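2-nitropropane dioxygenase (Streptomyces ansochromogenes, PDB 3BW2) is an FMN-dependent nitroalkane-oxidising flavoenzyme that probably uses molecular oxygen to denitrify alkyl nitronates such as propionate 3-nitronate. Local coordinates at residues A[49-54]-A[115-120]; A[69-74]-A[109-114]; A[130-135]-A[181-186]. All blocks are in the same frame, centred on the assembly; numbering follows the deposited sequence.

Contact 1. Residues A[49-54]-A[115-120]; sequences GMYQEI and LAVLLD
Met-50 and Val-117 reach toward each other tip to tip between helices 47-60 and 111-120, two neighbours on the outside of the TIM barrel. The short helical segments run nearly parallel, 29° apart, with their axes 10.4 Å from each other at closest approach. On the barrel side Met-50, Ile-54 and Leu-118 are buried and share several neighbours. Met-50 leaves its helix with CG anti to the backbone N (chi1 174°) and bends only at chi3 (93°), which sets the CE methyl between two residues of the facing helix: CE is 3.6 Å from CG1 of Val-117 and also 3.6 Å from CG of Leu-118. Leu-118 lies at about a right angle to Met-50, and its CD2 meets CD1 of Ile-54 at 4.0 Å. Strand 65-70 closes the layer, with Val-67 against Met-50 and Ile-54, and Val-69 against Leu-118. Cutting Leu-118 back to an alanine is likely to open a gap beside the Met-50 methyl and leave CD1 of Ile-54 without its partner on this helix. Toward solvent, Tyr-51 and the partly exposed Val-117 form a close but single pair, CD1 to CG1 3.4 Å, the methyl oblique to the ring. Between these segments the chemistry is carbon on carbon, implying a fit of shape and burial; the directed bond, Tyr-51 OH to Asp-121, lies just beyond.

Contact 2. Residues A[69-74]-A[109-114]; sequences VFMPQP and DGYDAK. With FMN (flavin mononucleotide), chain B.
At the C-terminal end of strand 65-70, Phe-70 lines the FMN pocket of this TIM barrel; behind it the strand and the following loop pack on the loop and first turn of helix 111-120. Phe-70 has its CG anti to the carbonyl carbon (chi1 -63°), which directs the ring at the flavin: CZ lies 3.3 Å from FMN O4, and both O4 and N3 of the flavin sit at the ring edge. Farther back on the same ring, OD2 of Asp-109 comes obliquely to within 3.7 Å of CD2. That carboxylate oxygen also accepts from Tyr-44 N and forms a salt bridge with Lys-114 NZ. The same aspartate holds the lysine by its carbonyl, NZ to Asp-109 O 2.6 Å, and Ala-42 O and Lys-45 O grip NZ as well. The lysine and the Tyr-44 N-H would probably favour the charged form of Asp-109. A water links the two segments, accepting from Phe-70 N and Lys-114 NZ and donating to Asp-109 OD2. Away from the flavin, Tyr-111 makes the largest contact. The Pro-72 ring crosses the tyrosine at about a right angle and places CD over one face as a CH-pi contact, 3.6 Å from the centroid. Met-71, its chain bent at chi2 and chi3, runs alongside Tyr-111 in the same direction, and the sulfur makes an oblique Met-aromatic contact. At the far end of this pair, the CE methyl of Met-71 stops 3.7 Å from Tyr-111 OH.

Contact 3. Residues A[130-135]-A[181-186]; sequences FGVPDR and GTHRDS
Two loops at the C-terminal mouth of the TIM barrel, where the flavin is bound, meet in this contact: loop 130-135 joins strand 125-129 to helix 135-143, and loop 181-186 belongs to the long connection from strand 178-179 to helix 196-206. The two loops come closest at Gly-131 and His-183, whose CA atoms are 3.9 Å apart. The imidazole of His-183 lies against the bare glycine backbone, with CD2 3.8 Å from Gly-131 CA and the glycine carbonyl carbon over one ring face, offset toward the rim. Glycine is called for here by its own backbone: at phi 138° and psi -171° a side chain would jam against the preceding carbonyl oxygen. With CG anti to the carbonyl carbon (chi1 -61°), the His-183 ring is laid against Gly-131, and the hydrogen bond from NE2 to Thr-151 O helps hold its rotation; Glu-157 accepts from the backbone N. The first side-chain bond of Phe-130 points away from 181-186, and its ring meets Phe-70 edge to face and also touches the rings of Tyr-294 and His-179; its CA stays 3.8 Å from Thr-182 O. Loop 181-186 is tied to the flavin site as well, since Gly-181 N is hydrogen-bonded to OE1 of Gln-172, an FMN-binding residue. Between the backbones sits a water, which accepts from Gly-131 N at 3.1 Å and donates to Gly-181 O at 2.7 Å.

In the fold
The three contacts follow one side of the barrel from its outer helices to its flavin-binding mouth. Contact 2 is nested along the chain inside the loop closed by contact 1, and contact 3 comes after both. Contacts 1 and 2 share helix 111-120, their centres about 12 Å apart, and touch where the CE methyl of Met-50 packs 3.7 Å from Lys-114 O. Contact 3 is also about 12 Å from contact 2, centre to centre, and meets it where Met-71 and Tyr-111 reach Val-132 and Pro-133. Contacts 1 and 3, about 22 Å apart between centres, do not touch. Contact 2 therefore bridges the helical layer to the loops around FMN, through neighbouring strands 65-70 and 125-129.

Contact 1. Residues A[49-54]-A[115-120]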
loop_
_atom_site.group_PDB
_atom_site.type_symbol
_atom_site.label_atom_id
_atom_site.label_comp_id
_atom_site.label_asym_id
_atom_site.label_seq_id
_atom_site.Cartn_x
_atom_site.Cartn_y
_atom_site.Cartn_z
ATOM N N GLY A 49 -16.276 -17.504 26.746
ATOM C CA GLY A 49 -14.895 -17.064 26.838
ATOM C C GLY A 49 -14.825 -15.561 26.663
ATOM O O GLY A 49 -14.145 -14.864 27.411
ATOM N N MET A 50 -15.541 -15.061 25.663
ATOM C CA MET A 50 -15.581 -13.633 25.398
ATOM C C MET A 50 -16.135 -12.911 26.622
ATOM O O MET A 50 -15.573 -11.916 27.079
ATOM C CB MET A 50 -16.483 -13.347 24.194
ATOM C CG MET A 50 -16.710 -11.862 23.918
ATOM S SD MET A 50 -18.013 -11.576 22.695
ATOM C CE MET A 50 -19.427 -11.379 23.763
ATOM N N TYR A 51 -17.236 -13.424 27.161
ATOM C CA TYR A 51 -17.861 -12.792 28.313
ATOM C C TYR A 51 -16.936 -12.698 29.522
ATOM O O TYR A 51 -16.932 -11.687 30.219
ATOM C CB TYR A 51 -19.149 -13.526 28.692
ATOM C CG TYR A 51 -20.062 -12.717 29.591
ATOM C CD1 TYR A 51 -20.159 -11.331 29.452
ATOM C CD2 TYR A 51 -20.867 -13.339 30.541
ATOM C CE1 TYR A 51 -21.041 -10.582 30.236
ATOM C CE2 TYR A 51 -21.757 -12.602 31.332
ATOM C CZ TYR A 51 -21.839 -11.224 31.172
ATOM O OH TYR A 51 -22.730 -10.494 31.936
ATOM N N GLN A 52 -16.148 -13.742 29.767
ATOM C CA GLN A 52 -15.228 -13.729 30.898
ATOM C C GLN A 52 -14.182 -12.630 30.742
ATOM O O GLN A 52 -13.819 -11.973 31.719
ATOM C CB GLN A 52 -14.532 -15.086 31.052
ATOM C CG GLN A 52 -15.483 -16.251 31.293
ATOM C CD GLN A 52 -16.498 -15.956 32.383
ATOM O OE1 GLN A 52 -16.136 -15.599 33.504
ATOM N NE2 GLN A 52 -17.781 -16.104 32.057
ATOM N N GLU A 53 -13.690 -12.423 29.525
ATOM C CA GLU A 53 -12.692 -11.378 29.310
ATOM C C GLU A 53 -13.315 -10.001 29.510
ATOM O O GLU A 53 -12.692 -9.101 30.074
ATOM C CB GLU A 53 -12.087 -11.473 27.909
ATOM C CG GLU A 53 -11.203 -12.686 27.680
ATOM C CD GLU A 53 -10.238 -12.474 26.528
ATOM O OE1 GLU A 53 -10.666 -11.923 25.490
ATOM O OE2 GLU A 53 -9.057 -12.861 26.659
ATOM N N ILE A 54 -14.547 -9.832 29.042
ATOM C CA ILE A 54 -15.238 -8.559 29.202
ATOM C C ILE A 54 -15.341 -8.220 30.687
ATOM O O ILE A 54 -15.049 -7.097 31.101
ATOM C CB ILE A 54 -16.653 -8.610 28.576
ATOM C CG1 ILE A 54 -16.535 -8.670 27.049
ATOM C CG2 ILE A 54 -17.463 -7.390 28.997
ATOM C CD1 ILE A 54 -17.848 -8.910 26.329
ATOM N N LEU A 115 -23.713 -12.106 20.262
ATOM C CA LEU A 115 -24.577 -10.934 20.133
ATOM C C LEU A 115 -25.525 -10.854 21.325
ATOM O O LEU A 115 -25.836 -9.767 21.815
ATOM C CB LEU A 115 -25.399 -10.995 18.841
ATOM C CG LEU A 115 -24.691 -10.658 17.528
ATOM C CD1 LEU A 115 -25.689 -10.719 16.380
ATOM C CD2 LEU A 115 -24.080 -9.263 17.613
ATOM N N ALA A 116 -25.986 -12.012 21.784
ATOM C CA ALA A 116 -26.892 -12.064 22.927
ATOM C C ALA A 116 -26.181 -11.464 24.139
ATOM O O ALA A 116 -26.757 -10.675 24.893
ATOM C CB ALA A 116 -27.295 -13.511 23.207
ATOM N N VAL A 117 -24.917 -11.833 24.314
ATOM C CA VAL A 117 -24.127 -11.322 25.425
ATOM C C VAL A 117 -23.901 -9.814 25.309
ATOM O O VAL A 117 -24.091 -9.068 26.272
ATOM C CB VAL A 117 -22.754 -12.029 25.498
ATOM C CG1 VAL A 117 -21.838 -11.299 26.471
ATOM C CG2 VAL A 117 -22.940 -13.475 25.941
ATOM N N LEU A 118 -23.500 -9.369 24.121
ATOM C CA LEU A 118 -23.226 -7.954 23.883
ATOM C C LEU A 118 -24.467 -7.073 23.982
ATOM O O LEU A 118 -24.370 -5.879 24.273
ATOM C CB LEU A 118 -22.558 -7.785 22.514
ATOM C CG LEU A 118 -21.183 -8.462 22.448
ATOM C CD1 LEU A 118 -20.702 -8.565 21.007
ATOM C CD2 LEU A 118 -20.198 -7.670 23.304
ATOM N N LEU A 119 -25.634 -7.660 23.741
ATOM C CA LEU A 119 -26.879 -6.907 23.824
ATOM C C LEU A 119 -27.454 -6.950 25.236
ATOM O O LEU A 119 -28.109 -6.008 25.675
ATOM C CB LEU A 119 -27.904 -7.455 22.828
ATOM C CG LEU A 119 -27.653 -7.081 21.366
ATOM C CD1 LEU A 119 -28.608 -7.849 20.461
ATOM C CD2 LEU A 119 -27.827 -5.570 21.190
ATOM N N ASP A 120 -27.200 -8.038 25.955
ATOM C CA ASP A 120 -27.713 -8.163 27.312
ATOM C C ASP A 120 -26.882 -7.370 28.323
ATOM O O ASP A 120 -27.400 -6.920 29.349
ATOM C CB ASP A 120 -27.760 -9.634 27.719
ATOM C CG ASP A 120 -28.340 -9.831 29.100
ATOM O OD1 ASP A 120 -29.520 -9.468 29.306
ATOM O OD2 ASP A 120 -27.617 -10.344 29.980
#

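Contact 2. Residues A[69-74]-A[109-114]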
loop_
_atom_site.group_PDB
_atom_site.type_symbol
_atom_site.label_atom_id
_atom_site.label_comp_id
_atom_site.label_asym_id
_atom_site.label_seq_id
_atom_site.Cartn_x
_atom_site.Cartn_y
_atom_site.Cartn_z
ATOM N N VAL A 69 -15.986 -8.997 16.764
ATOM C CA VAL A 69 -16.570 -10.300 16.461
ATOM C C VAL A 69 -16.483 -10.615 14.965
ATOM O O VAL A 69 -16.509 -9.712 14.126
ATOM C CB VAL A 69 -18.052 -10.386 16.916
ATOM C CG1 VAL A 69 -18.171 -10.001 18.383
ATOM C CG2 VAL A 69 -18.911 -9.502 16.064
ATOM N N PHE A 70 -16.357 -11.900 14.643
ATOM C CA PHE A 70 -16.269 -12.330 13.251
ATOM C C PHE A 70 -17.654 -12.630 12.697
ATOM O O PHE A 70 -18.499 -13.208 13.389
ATOM C CB PHE A 70 -15.417 -13.596 13.117
ATOM C CG PHE A 70 -13.979 -13.422 13.520
ATOM C CD1 PHE A 70 -13.406 -12.156 13.617
ATOM C CD2 PHE A 70 -13.175 -14.539 13.745
ATOM C CE1 PHE A 70 -12.054 -12.006 13.927
ATOM C CE2 PHE A 70 -11.822 -14.399 14.056
ATOM C CZ PHE A 70 -11.262 -13.131 14.145
ATOM N N MET A 71 -17.884 -12.233 11.449
ATOM C CA MET A 71 -19.156 -12.487 10.794
ATOM C C MET A 71 -19.200 -13.955 10.402
ATOM O O MET A 71 -18.175 -14.536 10.028
ATOM C CB MET A 71 -19.294 -11.645 9.521
ATOM C CG MET A 71 -19.355 -10.149 9.743
ATOM S SD MET A 71 -20.778 -9.702 10.750
ATOM C CE MET A 71 -22.113 -10.341 9.756
ATOM N N PRO A 72 -20.384 -14.584 10.499
ATOM C CA PRO A 72 -20.484 -15.996 10.125
ATOM C C PRO A 72 -20.098 -16.120 8.654
ATOM O O PRO A 72 -20.338 -15.203 7.868
ATOM C CB PRO A 72 -21.960 -16.311 10.360
ATOM C CG PRO A 72 -22.318 -15.408 11.496
ATOM C CD PRO A 72 -21.636 -14.109 11.110
ATOM N N GLN A 73 -19.495 -17.243 8.282
ATOM C CA GLN A 73 -19.092 -17.449 6.901
ATOM C C GLN A 73 -19.910 -18.573 6.274
ATOM O O GLN A 73 -20.123 -19.615 6.890
ATOM C CB GLN A 73 -17.599 -17.790 6.823
ATOM C CG GLN A 73 -16.674 -16.728 7.398
ATOM C CD GLN A 73 -16.868 -15.363 6.759
ATOM O OE1 GLN A 73 -17.463 -14.461 7.353
ATOM N NE2 GLN A 73 -16.374 -15.208 5.538
ATOM N N PRO A 74 -20.383 -18.371 5.038
ATOM C CA PRO A 74 -21.178 -19.397 4.356
ATOM C C PRO A 74 -20.314 -20.584 3.948
ATOM O O PRO A 74 -19.113 -20.440 3.727
ATOM C CB PRO A 74 -21.734 -18.648 3.153
ATOM C CG PRO A 74 -20.610 -17.729 2.808
ATOM C CD PRO A 74 -20.195 -17.195 4.169
ATOM N N ASP A 109 -18.868 -19.089 14.402
ATOM C CA ASP A 109 -18.002 -18.605 15.476
ATOM C C ASP A 109 -18.787 -18.035 16.664
ATOM O O ASP A 109 -18.384 -17.037 17.268
ATOM C CB ASP A 109 -17.025 -17.554 14.930
ATOM C CG ASP A 109 -15.852 -17.303 15.868
ATOM O OD1 ASP A 109 -15.274 -18.290 16.365
ATOM O OD2 ASP A 109 -15.494 -16.128 16.104
ATOM N N GLY A 110 -19.909 -18.675 16.988
ATOM C CA GLY A 110 -20.734 -18.247 18.109
ATOM C C GLY A 110 -21.390 -16.888 17.966
ATOM O O GLY A 110 -21.782 -16.275 18.956
ATOM N N TYR A 111 -21.518 -16.421 16.731
ATOM C CA TYR A 111 -22.118 -15.122 16.436
ATOM C C TYR A 111 -23.408 -14.813 17.210
ATOM O O TYR A 111 -23.502 -13.788 17.891
ATOM C CB TYR A 111 -22.404 -15.038 14.940
ATOM C CG TYR A 111 -22.825 -13.675 14.455
ATOM C CD1 TYR A 111 -21.936 -12.602 14.475
ATOM C CD2 TYR A 111 -24.101 -13.468 13.923
ATOM C CE1 TYR A 111 -22.300 -11.356 13.967
ATOM C CE2 TYR A 111 -24.476 -12.227 13.414
ATOM C CZ TYR A 111 -23.571 -11.177 13.436
ATOM O OH TYR A 111 -23.925 -9.955 12.904
ATOM N N ASP A 112 -24.400 -15.691 17.099
ATOM C CA ASP A 112 -25.678 -15.477 17.778
ATOM C C ASP A 112 -25.549 -15.370 19.290
ATOM O O ASP A 112 -26.132 -14.477 19.904
ATOM C CB ASP A 112 -26.675 -16.593 17.432
ATOM C CG ASP A 112 -27.084 -16.579 15.968
ATOM O OD1 ASP A 112 -26.892 -15.541 15.307
ATOM O OD2 ASP A 112 -27.611 -17.601 15.479
ATOM N N ALA A 113 -24.790 -16.279 19.890
ATOM C CA ALA A 113 -24.599 -16.274 21.337
ATOM C C ALA A 113 -23.798 -15.055 21.789
ATOM O O ALA A 113 -24.056 -14.486 22.857
ATOM C CB ALA A 113 -23.899 -17.555 21.772
ATOM N N LYS A 114 -22.826 -14.649 20.980
ATOM C CA LYS A 114 -22.013 -13.489 21.328
ATOM C C LYS A 114 -22.847 -12.213 21.269
ATOM O O LYS A 114 -22.719 -11.346 22.132
ATOM C CB LYS A 114 -20.795 -13.405 20.402
ATOM C CG LYS A 114 -19.788 -14.522 20.674
ATOM C CD LYS A 114 -18.643 -14.558 19.668
ATOM C CE LYS A 114 -17.686 -15.699 20.000
ATOM N NZ LYS A 114 -16.675 -15.934 18.931
HETATM N N1 FMN B . -8.741 -7.687 13.139
HETATM C C2 FMN B . -10.015 -8.060 13.601
HETATM O O2 FMN B . -11.000 -7.395 13.291
HETATM N N3 FMN B . -10.175 -9.170 14.414
HETATM C C4 FMN B . -9.111 -9.959 14.820
HETATM O O4 FMN B . -9.305 -10.944 15.557
HETATM C C4A FMN B . -7.811 -9.593 14.377
HETATM N N5 FMN B . -6.692 -10.325 14.768
HETATM C C5A FMN B . -5.402 -9.965 14.370
HETATM C C6 FMN B . -4.293 -10.730 14.814
HETATM C C7 FMN B . -2.941 -10.407 14.446
HETATM C C7M FMN B . -1.907 -10.739 15.549
HETATM C C8 FMN B . -2.793 -9.226 13.629
HETATM C C8M FMN B . -1.563 -8.320 13.691
HETATM C C9 FMN B . -3.903 -8.459 13.151
HETATM C C9A FMN B . -5.218 -8.824 13.526
HETATM N N10 FMN B . -6.352 -8.081 13.100
HETATM C C10 FMN B . -7.646 -8.447 13.528
HETATM C "C1'" FMN B . -6.211 -6.975 12.052
HETATM C "C2'" FMN B . -6.203 -5.620 12.803
HETATM O "O2'" FMN B . -7.544 -5.236 13.064
HETATM C "C3'" FMN B . -5.562 -4.465 11.959
HETATM O "O3'" FMN B . -6.310 -4.391 10.746
HETATM C "C4'" FMN B . -4.081 -4.679 11.606
HETATM O "O4'" FMN B . -3.405 -5.092 12.794
HETATM C "C5'" FMN B . -3.446 -3.362 11.067
HETATM O "O5'" FMN B . -2.041 -3.532 10.728
HETATM P P FMN B . -0.752 -3.364 11.720
HETATM O O1P FMN B . -1.521 -2.296 12.420
HETATM O O2P FMN B . -0.057 -3.154 10.387
HETATM O O3P FMN B . -1.056 -4.793 12.130
HETATM O O HOH W 1 -18.941 -14.280 15.716
HETATM O O HOH W 2 -16.577 -13.855 16.685
#

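Contact 3. Residues A[130-135]-A[181-186]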
loop_
_atom_site.group_PDB
_atom_site.type_symbol
_atom_site.label_atom_id
_atom_site.label_comp_id
_atom_site.label_asym_id
_atom_site.label_seq_id
_atom_site.Cartn_x
_atom_site.Cartn_y
_atom_site.Cartn_z
ATOM N N PHE A 130 -14.760 -9.458 8.510
ATOM C CA PHE A 130 -15.170 -10.422 7.485
ATOM C C PHE A 130 -16.584 -10.181 6.958
ATOM O O PHE A 130 -17.298 -11.125 6.614
ATOM C CB PHE A 130 -15.064 -11.858 8.012
ATOM C CG PHE A 130 -13.672 -12.262 8.425
ATOM C CD1 PHE A 130 -12.606 -12.150 7.539
ATOM C CD2 PHE A 130 -13.435 -12.786 9.692
ATOM C CE1 PHE A 130 -11.319 -12.559 7.909
ATOM C CE2 PHE A 130 -12.162 -13.196 10.072
ATOM C CZ PHE A 130 -11.098 -13.082 9.176
ATOM N N GLY A 131 -16.988 -8.919 6.892
ATOM C CA GLY A 131 -18.314 -8.618 6.390
ATOM C C GLY A 131 -19.052 -7.549 7.165
ATOM O O GLY A 131 -18.485 -6.896 8.039
ATOM N N VAL A 132 -20.332 -7.388 6.843
ATOM C CA VAL A 132 -21.187 -6.393 7.473
ATOM C C VAL A 132 -22.424 -7.050 8.088
ATOM O O VAL A 132 -23.078 -7.881 7.456
ATOM C CB VAL A 132 -21.684 -5.354 6.440
ATOM C CG1 VAL A 132 -22.387 -4.211 7.152
ATOM C CG2 VAL A 132 -20.522 -4.842 5.604
ATOM N N PRO A 133 -22.760 -6.682 9.330
ATOM C CA PRO A 133 -23.929 -7.239 10.022
ATOM C C PRO A 133 -25.234 -6.719 9.417
ATOM O O PRO A 133 -25.246 -5.677 8.763
ATOM C CB PRO A 133 -23.763 -6.738 11.456
ATOM C CG PRO A 133 -22.306 -6.431 11.569
ATOM C CD PRO A 133 -21.970 -5.836 10.239
ATOM N N ASP A 134 -26.325 -7.452 9.638
ATOM C CA ASP A 134 -27.639 -7.039 9.165
ATOM C C ASP A 134 -27.855 -5.673 9.808
ATOM O O ASP A 134 -27.380 -5.434 10.920
ATOM C CB ASP A 134 -28.701 -8.020 9.660
ATOM C CG ASP A 134 -30.077 -7.718 9.112
ATOM O OD1 ASP A 134 -30.658 -6.667 9.465
ATOM O OD2 ASP A 134 -30.577 -8.538 8.317
ATOM N N ARG A 135 -28.554 -4.771 9.130
ATOM C CA ARG A 135 -28.760 -3.446 9.703
ATOM C C ARG A 135 -29.587 -3.494 10.981
ATOM O O ARG A 135 -29.606 -2.527 11.736
ATOM C CB ARG A 135 -29.410 -2.505 8.687
ATOM C CG ARG A 135 -30.814 -2.876 8.304
ATOM C CD ARG A 135 -31.342 -1.919 7.245
ATOM N NE ARG A 135 -32.738 -2.197 6.923
ATOM C CZ ARG A 135 -33.415 -1.592 5.952
ATOM N NH1 ARG A 135 -32.823 -0.670 5.200
ATOM N NH2 ARG A 135 -34.686 -1.905 5.737
ATOM N N GLY A 181 -9.842 -7.656 5.933
ATOM C CA GLY A 181 -11.260 -7.668 6.249
ATOM C C GLY A 181 -12.208 -7.560 5.064
ATOM O O GLY A 181 -13.228 -6.874 5.145
ATOM N N THR A 182 -11.874 -8.224 3.959
ATOM C CA THR A 182 -12.736 -8.206 2.777
ATOM C C THR A 182 -14.069 -8.858 3.161
ATOM O O THR A 182 -14.099 -9.812 3.936
ATOM C CB THR A 182 -12.101 -8.992 1.611
ATOM O OG1 THR A 182 -11.658 -10.262 2.089
ATOM C CG2 THR A 182 -10.916 -8.243 1.032
ATOM N N HIS A 183 -15.169 -8.343 2.622
ATOM C CA HIS A 183 -16.491 -8.869 2.952
ATOM C C HIS A 183 -16.759 -10.222 2.305
ATOM O O HIS A 183 -17.603 -10.991 2.770
ATOM C CB HIS A 183 -17.565 -7.851 2.556
ATOM C CG HIS A 183 -17.433 -6.538 3.267
ATOM N ND1 HIS A 183 -18.291 -5.481 3.051
ATOM C CD2 HIS A 183 -16.540 -6.112 4.192
ATOM C CE1 HIS A 183 -17.932 -4.461 3.811
ATOM N NE2 HIS A 183 -16.873 -4.818 4.513
ATOM N N ARG A 184 -16.028 -10.501 1.236
ATOM C CA ARG A 184 -16.122 -11.759 0.507
ATOM C C ARG A 184 -14.735 -12.057 -0.052
ATOM O O ARG A 184 -14.075 -11.163 -0.577
ATOM C CB ARG A 184 -17.129 -11.645 -0.639
ATOM C CG ARG A 184 -18.571 -11.899 -0.232
ATOM C CD ARG A 184 -19.524 -11.640 -1.395
ATOM N NE ARG A 184 -19.098 -12.312 -2.622
ATOM C CZ ARG A 184 -19.060 -13.631 -2.788
ATOM N NH1 ARG A 184 -19.428 -14.441 -1.802
ATOM N NH2 ARG A 184 -18.650 -14.143 -3.945
ATOM N N ASP A 185 -14.287 -13.304 0.069
ATOM C CA ASP A 185 -12.967 -13.674 -0.431
ATOM C C ASP A 185 -13.023 -14.443 -1.740
ATOM O O ASP A 185 -13.764 -15.413 -1.868
ATOM C CB ASP A 185 -12.211 -14.514 0.607
ATOM C CG ASP A 185 -10.851 -14.986 0.100
ATOM O OD1 ASP A 185 -10.121 -14.167 -0.496
ATOM O OD2 ASP A 185 -10.507 -16.171 0.300
ATOM N N SER A 186 -12.229 -13.999 -2.708
ATOM C CA SER A 186 -12.154 -14.652 -4.010
ATOM C C SER A 186 -10.764 -14.456 -4.601
ATOM O O SER A 186 -10.052 -13.510 -4.252
ATOM C CB SER A 186 -13.198 -14.078 -4.969
ATOM O OG SER A 186 -12.956 -12.704 -5.213
HETATM O O HOH W 3 -14.754 -6.830 7.347
#